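Local atomic coordinates of DNA/RNA-binding protein Alba (Thermoplasma volcanium, PDB entry 4Z9E), a protein that probably binds double-stranded DNA tightly but without sequence specificity and helps to compact the archaeal chromosome. Residues Tyr61-Leu66 / Glu84-Arg89. Sequence-based numbering, arbitrary orientation.
Sequences YEEIRL and EITLSR
Arg-65 and Glu-84 form a hydrogen-bonded pair of the antiparallel hairpin of strands 60-69 and 80-88, while farther along Glu-62 and Glu-63 share Thr-86 in a beta bulge: Glu-62 N bonds Thr-86 O, and Thr-86 N bonds Glu-63 O. Arg-65 N gives a nearly straight bond to Glu-84 O (2.9 Å, 170° at the hydrogen), and Glu-84 N returns one to Arg-65 O. The helix-like psi of Glu-62 (-50°) turns its side chain toward the partner strand, where Ser-88, small enough to come close, bonds through OG to the anti lone pair of Glu-62 OE1 at 3.0 Å. One face is mostly apolar: the Tyr-61 ring stands alongside Leu-87, its CD1 3.5 Å from Leu-87 CD2, with Ile-85 CG2 at the ring edge, 3.7 Å from Tyr-61 CD1. Tyrosine suits this place: its flank packs against aliphatic groups while OH hydrogen-bonds Glu-49 of helix 41-55. Branched Ile-64 and Ile-85 suit a strand and pack on Leu-66 of the second subunit. The other face is polar. With CG anti to the backbone N (chi1 175°), Glu-84 runs beside Arg-65, whose NH2 lies 3.2 Å from Glu-84 OE1, an oxygen well out of the guanidinium plane and held by charge alone. Arg-65 NH1 pairs with Asp-67. Beta-branched Thr-86 brings its hydroxyl to a water, 2.7 Å from OG1, that joins it to Glu-63 O and OE2. Glu-63 OE2 comes within 3.8 Å of Glu-84 OE2 and makes a long ion pair with Arg-65 NE. Arginine therefore probably offsets the clustered acids, leaving a hairpin charged on one side and largely hydrophobic toward helix 41-55 and the second subunit.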
loop_
_atom_site.group_PDB
_atom_site.type_symbol
_atom_site.label_atom_id
_atom_site.label_comp_id
_atom_site.label_asym_id
_atom_site.label_seq_id
_atom_site.Cartn_x
_atom_site.Cartn_y
_atom_site.Cartn_z
ATOM N N TYR A 61 -9.958 0.889 -9.475
ATOM C CA TYR A 61 -9.444 -0.140 -8.571
ATOM C C TYR A 61 -10.492 -1.231 -8.413
ATOM O O TYR A 61 -11.565 -0.976 -7.898
ATOM C CB TYR A 61 -9.068 0.464 -7.208
ATOM C CG TYR A 61 -7.844 1.349 -7.274
ATOM C CD1 TYR A 61 -6.627 0.832 -7.667
ATOM C CD2 TYR A 61 -7.918 2.708 -6.979
ATOM C CE1 TYR A 61 -5.508 1.627 -7.760
ATOM C CE2 TYR A 61 -6.802 3.519 -7.066
ATOM C CZ TYR A 61 -5.592 2.970 -7.456
ATOM O OH TYR A 61 -4.448 3.744 -7.558
ATOM N N GLU A 62 -10.212 -2.437 -8.884
ATOM C CA GLU A 62 -11.161 -3.528 -8.639
ATOM C C GLU A 62 -11.025 -4.043 -7.219
ATOM O O GLU A 62 -12.015 -4.171 -6.516
ATOM C CB GLU A 62 -11.035 -4.676 -9.644
ATOM C CG GLU A 62 -11.809 -4.477 -10.946
ATOM C CD GLU A 62 -13.337 -4.444 -10.797
ATOM O OE1 GLU A 62 -14.006 -3.780 -11.639
ATOM O OE2 GLU A 62 -13.878 -5.080 -9.853
ATOM N N GLU A 63 -9.794 -4.346 -6.813
ATOM C CA GLU A 63 -9.473 -4.668 -5.415
ATOM C C GLU A 63 -7.986 -4.476 -5.043
ATOM O O GLU A 63 -7.073 -4.532 -5.894
ATOM C CB GLU A 63 -9.940 -6.079 -5.044
ATOM C CG GLU A 63 -9.168 -7.200 -5.723
ATOM C CD GLU A 63 -9.122 -8.478 -4.891
ATOM O OE1 GLU A 63 -10.109 -8.774 -4.181
ATOM O OE2 GLU A 63 -8.093 -9.199 -4.948
ATOM N N ILE A 64 -7.761 -4.237 -3.757
ATOM C CA ILE A 64 -6.428 -4.126 -3.205
ATOM C C ILE A 64 -6.295 -5.138 -2.066
ATOM O O ILE A 64 -7.098 -5.118 -1.138
ATOM C CB ILE A 64 -6.173 -2.696 -2.691
ATOM C CG1 ILE A 64 -6.339 -1.690 -3.822
ATOM C CG2 ILE A 64 -4.772 -2.580 -2.127
ATOM C CD1 ILE A 64 -6.875 -0.339 -3.393
ATOM N N ARG A 65 -5.310 -6.035 -2.148
ATOM C CA ARG A 65 -5.044 -6.987 -1.060
ATOM C C ARG A 65 -3.705 -6.716 -0.390
ATOM O O ARG A 65 -2.669 -6.542 -1.067
ATOM C CB ARG A 65 -5.092 -8.435 -1.561
ATOM C CG ARG A 65 -6.488 -8.890 -1.971
ATOM C CD ARG A 65 -6.793 -10.344 -1.593
ATOM N NE ARG A 65 -6.093 -11.323 -2.435
ATOM C CZ ARG A 65 -4.995 -12.000 -2.085
ATOM N NH1 ARG A 65 -4.442 -11.830 -0.885
ATOM N NH2 ARG A 65 -4.449 -12.863 -2.944
ATOM N N LEU A 66 -3.713 -6.676 0.938
ATOM C CA LEU A 66 -2.475 -6.614 1.684
ATOM C C LEU A 66 -2.227 -7.944 2.385
ATOM O O LEU A 66 -3.146 -8.487 2.980
ATOM C CB LEU A 66 -2.518 -5.484 2.696
ATOM C CG LEU A 66 -2.753 -4.087 2.114
ATOM C CD1 LEU A 66 -2.808 -3.004 3.188
ATOM C CD2 LEU A 66 -1.654 -3.741 1.140
ATOM N N GLU A 84 -1.191 -6.488 -3.689
ATOM C CA GLU A 84 -1.681 -6.910 -4.973
ATOM C C GLU A 84 -2.777 -5.910 -5.300
ATOM O O GLU A 84 -3.741 -5.776 -4.532
ATOM C CB GLU A 84 -2.225 -8.330 -4.869
ATOM C CG GLU A 84 -2.898 -8.889 -6.107
ATOM C CD GLU A 84 -3.562 -10.247 -5.852
ATOM O OE1 GLU A 84 -2.934 -11.122 -5.195
ATOM O OE2 GLU A 84 -4.717 -10.449 -6.305
ATOM N N ILE A 85 -2.591 -5.174 -6.401
ATOM C CA ILE A 85 -3.566 -4.177 -6.893
ATOM C C ILE A 85 -4.159 -4.630 -8.232
ATOM O O ILE A 85 -3.427 -4.850 -9.215
ATOM C CB ILE A 85 -2.934 -2.773 -7.078
ATOM C CG1 ILE A 85 -2.203 -2.315 -5.822
ATOM C CG2 ILE A 85 -3.984 -1.735 -7.433
ATOM C CD1 ILE A 85 -1.198 -1.208 -6.082
ATOM N N THR A 86 -5.483 -4.764 -8.262
ATOM C CA THR A 86 -6.206 -5.157 -9.469
ATOM C C THR A 86 -6.837 -3.944 -10.138
ATOM O O THR A 86 -7.640 -3.263 -9.524
ATOM C CB THR A 86 -7.331 -6.174 -9.147
ATOM O OG1 THR A 86 -6.758 -7.300 -8.495
ATOM C CG2 THR A 86 -8.042 -6.651 -10.408
ATOM N N LEU A 87 -6.505 -3.714 -11.403
ATOM C CA LEU A 87 -7.150 -2.664 -12.182
ATOM C C LEU A 87 -8.063 -3.209 -13.279
ATOM O O LEU A 87 -7.826 -4.311 -13.818
ATOM C CB LEU A 87 -6.078 -1.786 -12.816
ATOM C CG LEU A 87 -5.066 -1.097 -11.894
ATOM C CD1 LEU A 87 -4.032 -0.332 -12.715
ATOM C CD2 LEU A 87 -5.786 -0.153 -10.939
ATOM N N SER A 88 -9.092 -2.436 -13.622
ATOM C CA SER A 88 -9.898 -2.729 -14.816
ATOM C C SER A 88 -10.501 -1.487 -15.494
ATOM O O SER A 88 -10.283 -0.367 -15.032
ATOM C CB SER A 88 -11.013 -3.704 -14.470
ATOM O OG SER A 88 -11.982 -3.059 -13.665
ATOM N N ARG A 89 -11.255 -1.730 -16.580
ATOM C CA ARG A 89 -11.976 -0.720 -17.395
ATOM C C ARG A 89 -11.055 0.400 -17.863
ATOM O O ARG A 89 -10.169 0.191 -18.704
ATOM C CB ARG A 89 -13.208 -0.164 -16.651
ATOM C CG ARG A 89 -13.939 0.992 -17.332
ATOM C CD ARG A 89 -14.970 0.497 -18.348
ATOM N NE ARG A 89 -15.041 1.347 -19.547
ATOM C CZ ARG A 89 -14.695 0.964 -20.785
ATOM N NH1 ARG A 89 -14.248 -0.272 -21.034
ATOM N NH2 ARG A 89 -14.805 1.820 -21.794
HETATM O O HOH W 1 -5.938 -7.337 -5.942
#